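Local coordinates for VgrG protein (Vibrio cholerae, PDB 4DTD) that probably cross-links the actin of host cells as the effector domain of a type VI secretion spike protein, at residues 23-28 against 173-178; 46-51 against 143-148; 236-241 against 273-278; 16-21 against 334-339. One frame throughout, in Å; residues are numbered along the deposited sequence. Where two conformers were deposited one is given.

Contact 1 of 4, residues 23-28 against 173-178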
loop_
_atom_site.group_PDB
_atom_site.type_symbol
_atom_site.label_atom_id
_atom_site.label_comp_id
_atom_site.label_asym_id
_atom_site.label_seq_id
_atom_site.Cartn_x
_atom_site.Cartn_y
_atom_site.Cartn_z
ATOM N N SER A 23 11.831 11.531 -1.597
ATOM C CA SER A 23 10.561 10.902 -1.235
ATOM C C SER A 23 9.677 10.551 -2.438
ATOM O O SER A 23 9.617 11.306 -3.410
ATOM C CB SER A 23 9.808 11.740 -0.201
ATOM O OG SER A 23 9.682 13.092 -0.609
ATOM N N SER A 24 9.004 9.394 -2.364
ATOM C CA SER A 24 8.130 8.907 -3.429
ATOM C C SER A 24 6.640 8.883 -3.056
ATOM O O SER A 24 6.287 8.548 -1.936
ATOM C CB SER A 24 8.568 7.517 -3.869
ATOM O OG SER A 24 8.410 6.581 -2.815
ATOM N N ILE A 25 5.777 9.174 -4.030
ATOM C CA ILE A 25 4.315 9.114 -3.907
ATOM C C ILE A 25 3.729 8.126 -4.934
ATOM O O ILE A 25 4.018 8.238 -6.128
ATOM C CB ILE A 25 3.648 10.527 -3.975
ATOM C CG1 ILE A 25 2.114 10.468 -3.815
ATOM C CG2 ILE A 25 4.054 11.329 -5.215
ATOM C CD1 ILE A 25 1.612 10.538 -2.419
ATOM N N GLY A 26 2.915 7.186 -4.443
ATOM C CA GLY A 26 2.187 6.193 -5.230
ATOM C C GLY A 26 0.698 6.248 -4.930
ATOM O O GLY A 26 0.304 6.041 -3.783
ATOM N N ILE A 27 -0.154 6.538 -5.945
ATOM C CA ILE A 27 -1.619 6.625 -5.773
ATOM C C ILE A 27 -2.384 5.380 -6.252
ATOM O O ILE A 27 -1.858 4.587 -7.047
ATOM C CB ILE A 27 -2.224 7.957 -6.276
ATOM C CG1 ILE A 27 -2.103 8.082 -7.820
ATOM C CG2 ILE A 27 -1.590 9.157 -5.526
ATOM C CD1 ILE A 27 -3.051 9.002 -8.456
ATOM N N GLU A 28 -3.622 5.211 -5.743
ATOM C CA GLU A 28 -4.489 4.065 -6.001
ATOM C C GLU A 28 -5.923 4.514 -6.144
ATOM O O GLU A 28 -6.422 5.246 -5.293
ATOM C CB GLU A 28 -4.422 3.067 -4.824
ATOM C CG GLU A 28 -3.072 2.404 -4.568
ATOM C CD GLU A 28 -2.987 1.653 -3.247
ATOM O OE1 GLU A 28 -2.203 2.082 -2.368
ATOM O OE2 GLU A 28 -3.713 0.644 -3.088
ATOM N N GLN A 173 -10.091 5.801 -3.212
ATOM C CA GLN A 173 -8.748 6.404 -3.162
ATOM C C GLN A 173 -7.864 6.138 -1.953
ATOM O O GLN A 173 -8.315 6.184 -0.815
ATOM C CB GLN A 173 -8.799 7.888 -3.498
ATOM C CG GLN A 173 -9.542 8.157 -4.790
ATOM C CD GLN A 173 -9.665 9.617 -5.130
ATOM O OE1 GLN A 173 -10.173 10.426 -4.343
ATOM N NE2 GLN A 173 -9.280 9.969 -6.355
ATOM N N GLN A 174 -6.585 5.853 -2.235
ATOM C CA GLN A 174 -5.500 5.570 -1.286
ATOM C C GLN A 174 -4.198 6.138 -1.845
ATOM O O GLN A 174 -4.074 6.318 -3.054
ATOM C CB GLN A 174 -5.332 4.061 -1.038
ATOM C CG GLN A 174 -6.457 3.436 -0.220
ATOM C CD GLN A 174 -6.024 2.094 0.283
ATOM O OE1 GLN A 174 -5.384 1.972 1.320
ATOM N NE2 GLN A 174 -6.301 1.062 -0.464
ATOM N N ALA A 175 -3.230 6.428 -0.958
ATOM C CA ALA A 175 -1.928 6.980 -1.324
ATOM C C ALA A 175 -0.862 6.218 -0.586
ATOM O O ALA A 175 -1.126 5.721 0.503
ATOM C CB ALA A 175 -1.865 8.460 -0.968
ATOM N N THR A 176 0.321 6.082 -1.192
ATOM C CA THR A 176 1.478 5.401 -0.601
ATOM C C THR A 176 2.690 6.319 -0.674
ATOM O O THR A 176 3.056 6.767 -1.757
ATOM C CB THR A 176 1.655 3.953 -1.126
ATOM O OG1 THR A 176 0.479 3.207 -0.790
ATOM C CG2 THR A 176 2.834 3.240 -0.479
ATOM N N VAL A 177 3.264 6.645 0.491
ATOM C CA VAL A 177 4.394 7.574 0.605
ATOM C C VAL A 177 5.637 6.820 1.057
ATOM O O VAL A 177 5.599 6.073 2.048
ATOM C CB VAL A 177 4.039 8.785 1.529
ATOM C CG1 VAL A 177 5.245 9.688 1.773
ATOM C CG2 VAL A 177 2.881 9.601 0.965
ATOM N N GLY A 178 6.720 7.028 0.316
ATOM C CA GLY A 178 8.028 6.456 0.576
ATOM C C GLY A 178 9.003 7.534 1.017
ATOM O O GLY A 178 9.164 8.543 0.327
#
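Ser24 and Gly178 make up one end of an antiparallel ladder whose hydrogen-bonded pairs continue with Gly26 opposite Thr176 and Glu28 opposite Gln174; the two short segments run 162° apart. Each of these pairs exchanges two backbone bonds, such as Gly178 N to Ser24 O at 2.8 Å and Gly26 N to Thr176 O at 2.7 Å. The intervening non-hydrogen-bonded pairs, Ile25 with Val177 and Ile27 with Ala175, set apolar side chains on one face. Here Ile25 holds CG1 anti to its own N (chi1 -179°), and the bend at chi2 swings CD1 over to Val177 CG2 at 3.7 Å, with the methyl of Ala175 packing beside it (Ile25 CD1 to Ala175 CB 4.3 Å). The opposite face is polar. Gly178, lacking a side chain, lets Ser24 OG settle 3.4 Å from its CA. Glu28 reaches obliquely past Gln174 CB, and its OE1 lies 3.3 Å from Thr176 OG1, a weak bond at most. Strand 84-97 pairs with the far edge of 23-28, where Ile25 meets Cys96, while strand 344-352 pairs with 173-178. These flanking strands bring Glu90 and Glu351 close to Glu28, gathering three carboxylates on the polar face.

Contact 2 of 4, residues 46-51 against 143-148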
loop_
_atom_site.group_PDB
_atom_site.type_symbol
_atom_site.label_atom_id
_atom_site.label_comp_id
_atom_site.label_asym_id
_atom_site.label_seq_id
_atom_site.Cartn_x
_atom_site.Cartn_y
_atom_site.Cartn_z
ATOM N N PHE A 46 -3.249 -6.865 -15.285
ATOM C CA PHE A 46 -3.663 -7.299 -16.620
ATOM C C PHE A 46 -3.165 -6.333 -17.712
ATOM O O PHE A 46 -3.201 -6.649 -18.897
ATOM C CB PHE A 46 -5.163 -7.600 -16.712
ATOM C CG PHE A 46 -6.112 -6.471 -16.394
ATOM C CD1 PHE A 46 -6.572 -6.271 -15.099
ATOM C CD2 PHE A 46 -6.629 -5.669 -17.409
ATOM C CE1 PHE A 46 -7.509 -5.270 -14.818
ATOM C CE2 PHE A 46 -7.561 -4.669 -17.128
ATOM C CZ PHE A 46 -7.998 -4.479 -15.831
ATOM N N GLY A 47 -2.642 -5.193 -17.289
ATOM C CA GLY A 47 -2.086 -4.206 -18.201
ATOM C C GLY A 47 -1.560 -2.986 -17.495
ATOM O O GLY A 47 -1.675 -2.885 -16.276
ATOM N N TYR A 48 -0.991 -2.045 -18.251
ATOM C CA TYR A 48 -0.503 -0.769 -17.712
ATOM C C TYR A 48 -0.666 0.355 -18.734
ATOM O O TYR A 48 -0.852 0.093 -19.925
ATOM C CB TYR A 48 0.960 -0.862 -17.184
ATOM C CG TYR A 48 2.025 -1.173 -18.220
ATOM C CD1 TYR A 48 2.353 -2.489 -18.538
ATOM C CD2 TYR A 48 2.754 -0.151 -18.837
ATOM C CE1 TYR A 48 3.340 -2.784 -19.478
ATOM C CE2 TYR A 48 3.765 -0.435 -19.760
ATOM C CZ TYR A 48 4.051 -1.755 -20.080
ATOM O OH TYR A 48 5.008 -2.065 -21.023
ATOM N N VAL A 49 -0.520 1.603 -18.281
ATOM C CA VAL A 49 -0.589 2.770 -19.162
ATOM C C VAL A 49 0.753 3.505 -19.075
ATOM O O VAL A 49 1.293 3.695 -17.984
ATOM C CB VAL A 49 -1.821 3.671 -18.861
ATOM C CG1 VAL A 49 -1.718 5.035 -19.514
ATOM C CG2 VAL A 49 -3.119 2.987 -19.272
ATOM N N LYS A 50 1.307 3.867 -20.233
ATOM C CA LYS A 50 2.549 4.607 -20.302
ATOM C C LYS A 50 2.360 5.879 -21.111
ATOM O O LYS A 50 1.367 6.021 -21.829
ATOM C CB LYS A 50 3.688 3.732 -20.869
ATOM C CG LYS A 50 3.496 3.244 -22.294
ATOM C CD LYS A 50 4.604 2.302 -22.706
ATOM C CE LYS A 50 4.458 1.947 -24.171
ATOM N NZ LYS A 50 5.487 0.969 -24.620
ATOM N N SER A 51 3.313 6.812 -21.004
ATOM C CA SER A 51 3.290 8.019 -21.821
ATOM C C SER A 51 3.839 7.585 -23.179
ATOM O O SER A 51 4.495 6.550 -23.257
ATOM C CB SER A 51 4.194 9.088 -21.216
ATOM O OG SER A 51 5.556 8.787 -21.476
ATOM N N GLU A 143 -0.793 -0.771 -22.595
ATOM C CA GLU A 143 -0.076 -2.021 -22.836
ATOM C C GLU A 143 -0.837 -3.128 -22.112
ATOM O O GLU A 143 -1.240 -2.958 -20.972
ATOM C CB GLU A 143 1.382 -1.942 -22.380
ATOM C CG GLU A 143 2.229 -1.025 -23.259
ATOM C CD GLU A 143 2.745 -1.616 -24.566
ATOM O OE1 GLU A 143 3.875 -1.249 -24.961
ATOM O OE2 GLU A 143 2.038 -2.439 -25.194
ATOM N N ILE A 144 -1.127 -4.209 -22.811
ATOM C CA ILE A 144 -1.862 -5.319 -22.237
ATOM C C ILE A 144 -0.875 -6.417 -21.919
ATOM O O ILE A 144 -0.213 -6.958 -22.797
ATOM C CB ILE A 144 -3.064 -5.766 -23.125
ATOM C CG1 ILE A 144 -4.126 -4.638 -23.236
ATOM C CG2 ILE A 144 -3.676 -7.080 -22.624
ATOM C CD1 ILE A 144 -4.807 -4.171 -21.858
ATOM N N THR A 145 -0.778 -6.712 -20.641
ATOM C CA THR A 145 0.110 -7.668 -19.992
ATOM C C THR A 145 -0.516 -9.060 -19.960
ATOM O O THR A 145 0.194 -10.056 -20.017
ATOM C CB THR A 145 0.517 -7.023 -18.643
ATOM O OG1 THR A 145 1.846 -6.537 -18.766
ATOM C CG2 THR A 145 0.335 -7.906 -17.453
ATOM N N ASN A 146 -1.848 -9.117 -19.873
ATOM C CA ASN A 146 -2.621 -10.352 -19.867
ATOM C C ASN A 146 -3.884 -10.171 -20.714
ATOM O O ASN A 146 -4.834 -9.508 -20.285
ATOM C CB ASN A 146 -2.981 -10.718 -18.442
ATOM C CG ASN A 146 -3.480 -12.109 -18.279
ATOM O OD1 ASN A 146 -3.852 -12.812 -19.236
ATOM N ND2 ASN A 146 -3.464 -12.546 -17.055
ATOM N N ALA A 147 -3.888 -10.772 -21.911
ATOM C CA ALA A 147 -5.005 -10.721 -22.855
ATOM C C ALA A 147 -6.181 -11.592 -22.416
ATOM O O ALA A 147 -7.297 -11.430 -22.921
ATOM C CB ALA A 147 -4.542 -11.117 -24.249
ATOM N N LYS A 148 -5.941 -12.504 -21.482
ATOM C CA LYS A 148 -6.978 -13.388 -20.948
ATOM C C LYS A 148 -7.836 -12.659 -19.857
ATOM O O LYS A 148 -7.798 -12.974 -18.674
ATOM C CB LYS A 148 -6.372 -14.731 -20.495
ATOM C CG LYS A 148 -7.255 -15.902 -20.879
ATOM C CD LYS A 148 -6.498 -17.225 -20.938
ATOM C CE LYS A 148 -7.405 -18.393 -21.270
ATOM N NZ LYS A 148 -8.144 -18.912 -20.084
#
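Tyr48 lays one face of its ring against the aliphatic start of Glu143: CB stands over the ring, 3.7 Å from its centroid and 18° off the normal, a CH-pi contact. Thr145 OG1 sits at the edge of the same ring. Phenol and glutamate run side by side, so Glu143 CG continues along the ring to lie 3.7 Å from Tyr48 OH. There the chain bends at chi2 (-81°) and delivers the carboxylate to Lys50. Lys50, extended beyond CG, closes a salt bridge from NZ to Glu143 OE1 at 2.8 Å, approaching on the anti side of that oxygen. Lysine suits this partly exposed place because its long chain spans the distance to the neighbouring strand. Strand 45-51 lies between 140-144 and 56-68, antiparallel to both, Val49 bonding through its backbone to Phe58. Tyr48 and Glu143 are a hydrogen-bonded pair; Gly47 with Ile144, non-hydrogen-bonded, is the last before strand 140-144 gives way to a turn. Gly47 is almost fully extended, and with no side chain its CA can lie 3.2 Å from Glu143 O. Phe46 O takes two bonds on one face of its carbonyl plane, from Thr145 N and Asn146 N, both at 3.0 Å. An Asx turn follows, in which Asn146 OD1 accepts from Lys148 N. The Phe46 ring leads away from this turn to meet His149, Val36 and Met38.

Contact 3 of 4, residues 236-241 against 273-278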
loop_
_atom_site.group_PDB
_atom_site.type_symbol
_atom_site.label_atom_id
_atom_site.label_comp_id
_atom_site.label_asym_id
_atom_site.label_seq_id
_atom_site.Cartn_x
_atom_site.Cartn_y
_atom_site.Cartn_z
ATOM N N LEU A 236 4.049 -1.361 19.858
ATOM C CA LEU A 236 2.976 -1.004 20.793
ATOM C C LEU A 236 1.612 -0.964 20.105
ATOM O O LEU A 236 0.649 -1.478 20.667
ATOM C CB LEU A 236 3.243 0.335 21.511
ATOM C CG LEU A 236 4.420 0.419 22.480
ATOM C CD1 LEU A 236 4.393 1.736 23.195
ATOM C CD2 LEU A 236 4.409 -0.718 23.504
ATOM N N LYS A 237 1.529 -0.392 18.880
ATOM C CA LYS A 237 0.261 -0.338 18.145
ATOM C C LYS A 237 -0.244 -1.727 17.735
ATOM O O LYS A 237 -1.460 -1.952 17.766
ATOM C CB LYS A 237 0.306 0.626 16.953
ATOM C CG LYS A 237 -1.029 0.733 16.192
ATOM C CD LYS A 237 -2.136 1.462 16.949
ATOM C CE LYS A 237 -3.237 1.846 15.985
ATOM N NZ LYS A 237 -4.237 2.724 16.628
ATOM N N THR A 238 0.676 -2.660 17.412
ATOM C CA THR A 238 0.256 -4.009 17.053
ATOM C C THR A 238 -0.328 -4.736 18.247
ATOM O O THR A 238 -1.383 -5.366 18.116
ATOM C CB THR A 238 1.211 -4.792 16.107
ATOM O OG1 THR A 238 2.077 -5.663 16.824
ATOM C CG2 THR A 238 1.977 -3.915 15.169
ATOM N N ALA A 239 0.279 -4.537 19.419
ATOM C CA ALA A 239 -0.187 -5.105 20.681
ATOM C C ALA A 239 -1.584 -4.568 21.020
ATOM O O ALA A 239 -2.487 -5.352 21.352
ATOM C CB ALA A 239 0.791 -4.769 21.784
ATOM N N GLU A 240 -1.766 -3.231 20.857
ATOM C CA GLU A 240 -3.027 -2.524 21.067
ATOM C C GLU A 240 -4.094 -3.116 20.143
ATOM O O GLU A 240 -5.190 -3.449 20.607
ATOM C CB GLU A 240 -2.852 -1.020 20.790
ATOM C CG GLU A 240 -4.063 -0.195 21.201
ATOM C CD GLU A 240 -4.377 0.969 20.281
ATOM O OE1 GLU A 240 -3.916 2.095 20.579
ATOM O OE2 GLU A 240 -5.085 0.761 19.268
ATOM N N LEU A 241 -3.752 -3.292 18.840
ATOM C CA LEU A 241 -4.665 -3.873 17.851
ATOM C C LEU A 241 -4.962 -5.338 18.095
ATOM O O LEU A 241 -6.104 -5.729 17.934
ATOM C CB LEU A 241 -4.167 -3.652 16.421
ATOM C CG LEU A 241 -4.163 -2.210 15.915
ATOM C CD1 LEU A 241 -3.547 -2.143 14.578
ATOM C CD2 LEU A 241 -5.558 -1.630 15.871
ATOM N N ASN A 273 -7.263 -0.201 8.461
ATOM C CA ASN A 273 -7.828 1.151 8.625
ATOM C C ASN A 273 -7.606 1.720 10.015
ATOM O O ASN A 273 -7.640 2.948 10.145
ATOM C CB ASN A 273 -9.317 1.225 8.283
ATOM C CG ASN A 273 -9.675 0.668 6.935
ATOM O OD1 ASN A 273 -8.864 0.648 5.987
ATOM N ND2 ASN A 273 -10.883 0.128 6.850
ATOM N N ALA A 274 -7.398 0.857 11.057
ATOM C CA ALA A 274 -7.180 1.361 12.428
ATOM C C ALA A 274 -5.820 2.035 12.552
ATOM O O ALA A 274 -5.660 2.916 13.387
ATOM C CB ALA A 274 -7.334 0.256 13.454
ATOM N N TRP A 275 -4.860 1.672 11.679
ATOM C CA TRP A 275 -3.551 2.317 11.636
ATOM C C TRP A 275 -3.638 3.731 11.047
ATOM O O TRP A 275 -2.830 4.591 11.404
ATOM C CB TRP A 275 -2.605 1.504 10.780
ATOM C CG TRP A 275 -2.100 0.254 11.414
ATOM C CD1 TRP A 275 -2.607 -1.000 11.269
ATOM C CD2 TRP A 275 -0.882 0.117 12.161
ATOM N NE1 TRP A 275 -1.777 -1.918 11.870
ATOM C CE2 TRP A 275 -0.724 -1.257 12.450
ATOM C CE3 TRP A 275 0.093 1.028 12.629
ATOM C CZ2 TRP A 275 0.355 -1.741 13.203
ATOM C CZ3 TRP A 275 1.170 0.544 13.359
ATOM C CH2 TRP A 275 1.289 -0.822 13.648
ATOM N N GLU A 276 -4.598 3.954 10.118
ATOM C CA GLU A 276 -4.837 5.196 9.368
ATOM C C GLU A 276 -3.699 5.425 8.364
ATOM O O GLU A 276 -3.958 5.525 7.174
ATOM C CB GLU A 276 -5.042 6.416 10.286
ATOM C CG GLU A 276 -6.299 6.348 11.140
ATOM C CD GLU A 276 -6.524 7.536 12.057
ATOM O OE1 GLU A 276 -7.217 7.356 13.085
ATOM O OE2 GLU A 276 -5.991 8.634 11.771
ATOM N N ILE A 277 -2.451 5.514 8.861
ATOM C CA ILE A 277 -1.198 5.656 8.118
ATOM C C ILE A 277 -0.532 4.300 8.359
ATOM O O ILE A 277 0.032 4.052 9.422
ATOM C CB ILE A 277 -0.349 6.872 8.611
ATOM C CG1 ILE A 277 -1.127 8.199 8.433
ATOM C CG2 ILE A 277 0.992 6.915 7.873
ATOM C CD1 ILE A 277 -0.482 9.484 8.985
ATOM N N LEU A 278 -0.663 3.410 7.394
ATOM C CA LEU A 278 -0.222 2.037 7.522
ATOM C C LEU A 278 1.230 1.764 7.119
ATOM O O LEU A 278 1.527 1.804 5.934
ATOM C CB LEU A 278 -1.209 1.112 6.758
ATOM C CG LEU A 278 -0.900 -0.393 6.722
ATOM C CD1 LEU A 278 -1.196 -1.047 8.050
ATOM C CD2 LEU A 278 -1.686 -1.072 5.630
#
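Leu241 N donates to Lys237 O over 2.9 Å, an ordinary turn of helix 221-245 that places the two side chains one above the other, both facing Trp275. The indole lies under them, and they share one of its faces. Lys237 brings its methylenes rather than its charge: CG stands 3.7 Å from the centroid of the six-membered ring, 15° off the normal. Leu241 CD1 sits over the five-membered ring and comes within 3.2 Å of Trp275 NE1, a tight fit. Thr238 comes from the edge, its CG2 in the plane of the indole and 3.3 Å from Trp275 CZ2. Its methyl gives an apolar contact to the ring edge. Beyond the five-membered ring, Leu241 CD2 packs on Ala274 CB at 3.5 Å, where alanine offers a compact methyl for the leucine branch.

The lysine chain serves twice: with CG anti to the backbone N (chi1 -178°) and bent at chi2, it can cover the aromatic face and still carry its amine on past the ring. Lys237 NZ ends 3.5 Å from Ala274 O. It also makes a weak salt bridge with Glu240 OE2. Trp200 meets Trp275 edge-to-face, and Val328 also touches it. Glu276, with positive phi, ends helix 269-275 and turns the chain into strand 277-279. The arrangement is that of an indole from a short helix set against a long one, with residues one turn apart over one face and Thr238 at the edge, joining the helical part of the fold to the strands.

Contact 4 of 4, residues 16-21 against 334-339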
loop_
_atom_site.group_PDB
_atom_site.type_symbol
_atom_site.label_atom_id
_atom_site.label_comp_id
_atom_site.label_asym_id
_atom_site.label_seq_id
_atom_site.Cartn_x
_atom_site.Cartn_y
_atom_site.Cartn_z
ATOM N N PHE A 16 8.580 -4.378 -7.169
ATOM C CA PHE A 16 9.894 -4.272 -7.836
ATOM C C PHE A 16 10.825 -3.223 -7.176
ATOM O O PHE A 16 10.309 -2.270 -6.576
ATOM C CB PHE A 16 9.710 -3.970 -9.351
ATOM C CG PHE A 16 8.828 -2.776 -9.639
ATOM C CD1 PHE A 16 9.359 -1.490 -9.676
ATOM C CD2 PHE A 16 7.461 -2.934 -9.845
ATOM C CE1 PHE A 16 8.537 -0.385 -9.896
ATOM C CE2 PHE A 16 6.645 -1.831 -10.081
ATOM C CZ PHE A 16 7.187 -0.562 -10.083
ATOM N N PRO A 17 12.183 -3.348 -7.307
ATOM C CA PRO A 17 13.078 -2.341 -6.691
ATOM C C PRO A 17 12.994 -0.949 -7.347
ATOM O O PRO A 17 12.971 -0.836 -8.574
ATOM C CB PRO A 17 14.476 -2.962 -6.839
ATOM C CG PRO A 17 14.247 -4.397 -7.186
ATOM C CD PRO A 17 12.972 -4.410 -7.964
ATOM N N THR A 18 12.915 0.073 -6.508
ATOM C CA THR A 18 12.816 1.471 -6.908
ATOM C C THR A 18 13.830 2.340 -6.154
ATOM O O THR A 18 14.340 1.942 -5.104
ATOM C CB THR A 18 11.382 2.006 -6.712
ATOM O OG1 THR A 18 10.880 1.563 -5.445
ATOM C CG2 THR A 18 10.450 1.591 -7.823
ATOM N N HIS A 19 14.125 3.529 -6.724
ATOM C CA HIS A 19 15.034 4.524 -6.172
ATOM C C HIS A 19 14.618 5.938 -6.564
ATOM O O HIS A 19 14.312 6.195 -7.729
ATOM C CB HIS A 19 16.493 4.251 -6.591
ATOM C CG HIS A 19 17.466 5.137 -5.872
ATOM N ND1 HIS A 19 18.075 4.733 -4.695
ATOM C CD2 HIS A 19 17.822 6.416 -6.133
ATOM C CE1 HIS A 19 18.805 5.762 -4.303
ATOM N NE2 HIS A 19 18.676 6.800 -5.133
ATOM N N PHE A 20 14.644 6.860 -5.591
ATOM C CA PHE A 20 14.334 8.290 -5.769
ATOM C C PHE A 20 15.258 9.156 -4.875
ATOM O O PHE A 20 15.706 8.682 -3.828
ATOM C CB PHE A 20 12.855 8.591 -5.451
ATOM C CG PHE A 20 11.877 7.838 -6.313
ATOM C CD1 PHE A 20 11.530 8.306 -7.575
ATOM C CD2 PHE A 20 11.315 6.644 -5.874
ATOM C CE1 PHE A 20 10.627 7.605 -8.374
ATOM C CE2 PHE A 20 10.424 5.934 -6.682
ATOM C CZ PHE A 20 10.087 6.423 -7.926
ATOM N N PRO A 21 15.534 10.427 -5.251
ATOM C CA PRO A 21 16.422 11.259 -4.420
ATOM C C PRO A 21 15.984 11.470 -2.967
ATOM O O PRO A 21 16.809 11.278 -2.077
ATOM C CB PRO A 21 16.531 12.570 -5.214
ATOM C CG PRO A 21 15.366 12.572 -6.129
ATOM C CD PRO A 21 15.124 11.146 -6.475
ATOM N N ASN A 334 9.916 -3.875 0.587
ATOM C CA ASN A 334 11.190 -4.010 1.284
ATOM C C ASN A 334 12.463 -3.795 0.450
ATOM O O ASN A 334 13.567 -3.949 0.991
ATOM C CB ASN A 334 11.223 -5.389 1.963
ATOM C CG ASN A 334 10.025 -5.668 2.849
ATOM O OD1 ASN A 334 9.262 -4.766 3.224
ATOM N ND2 ASN A 334 9.833 -6.932 3.202
ATOM N N ASN A 335 12.315 -3.440 -0.849
ATOM C CA ASN A 335 13.440 -3.258 -1.773
ATOM C C ASN A 335 13.557 -1.818 -2.306
ATOM O O ASN A 335 14.279 -1.582 -3.281
ATOM C CB ASN A 335 13.346 -4.280 -2.921
ATOM C CG ASN A 335 12.057 -4.253 -3.723
ATOM O OD1 ASN A 335 11.132 -3.453 -3.494
ATOM N ND2 ASN A 335 11.966 -5.156 -4.687
ATOM N N ALA A 336 12.842 -0.859 -1.674
ATOM C CA ALA A 336 12.847 0.552 -2.064
ATOM C C ALA A 336 13.999 1.286 -1.379
ATOM O O ALA A 336 14.305 1.023 -0.210
ATOM C CB ALA A 336 11.523 1.207 -1.715
ATOM N N THR A 337 14.656 2.190 -2.128
ATOM C CA THR A 337 15.795 2.974 -1.656
ATOM C C THR A 337 15.665 4.453 -1.995
ATOM O O THR A 337 14.943 4.823 -2.907
ATOM C CB THR A 337 17.113 2.383 -2.140
ATOM O OG1 THR A 337 17.048 2.154 -3.547
ATOM C CG2 THR A 337 17.525 1.122 -1.377
ATOM N N VAL A 338 16.347 5.301 -1.223
ATOM C CA VAL A 338 16.340 6.752 -1.388
ATOM C C VAL A 338 17.797 7.314 -1.295
ATOM O O VAL A 338 18.715 6.587 -0.901
ATOM C CB VAL A 338 15.283 7.375 -0.410
ATOM C CG1 VAL A 338 15.706 8.715 0.172
ATOM C CG2 VAL A 338 13.919 7.488 -1.086
ATOM N N GLY A 339 17.993 8.550 -1.751
ATOM C CA GLY A 339 19.286 9.229 -1.708
ATOM C C GLY A 339 20.196 8.990 -2.891
ATOM O O GLY A 339 19.750 9.033 -4.042
#
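His19 is gripped by the neighbouring strand at both ring nitrogens, and this is the tight part of the contact. ND1 shares a hydrogen bond with Thr337 OG1 at 3.0 Å, in which either may donate, while NE2 donates to Gly339 O at 2.7 Å. Both oxygens lie at the ring edge, in its plane, so the pair fixes the rotation of the imidazole. A chi1 of -171° swings CG away from the backbone N and lays the ring along strand 337-339, where its two polar edge atoms bridge Thr337 and Gly339. Thr337 N bonds to Thr18 O at 3.0 Å, and Gly339 N reaches Phe20 O at 3.1 Å; the bond from Phe20 N to Thr337 O is weak. Gly339 adopts a positive phi, a shape glycine takes easily.

The ends are looser. Pro21, exposed, adds a weak bond from Gly339 N to its O. At the other end, Asn335 leans across exposed Pro17, whose CG is 3.5 Å from Asn335 ND2, but this is plain contact: the amide's stronger partner is Asp15 O, and Asn335 has two conformers. Buried Ala336 packs on Ala347 and Leu349 of strand 344-352, whereas Phe20, only partly covered, touches Pro95 and Glu97 of 84-97. The result is a short parallel pairing near the surface, part of a mixed arrangement in which 337-339 lies between 19-20 and antiparallel 344-352.

In the fold
From the N terminus, residues 16-21 open contact 4, the widest loop, which closes only at 334-339 and encloses the other three. Directly afterwards 23-28 opens contact 1, and 46-51 opens contact 2, which closes at 143-148 before 173-178 closes contact 1; contact 2 is thus nested in contact 1. Contact 3, 236-241 with 273-278, follows in series within contact 4, and no loops cross. Contact 2, joining strand 45-51 to 140-144, and contact 3 lie on opposite sides of the chain's centre, their centres about 35 Å apart. Strand 344-352 pairs with strands of contacts 1, 3 and 4, linking the central strands, the helical region and the N-terminal segment.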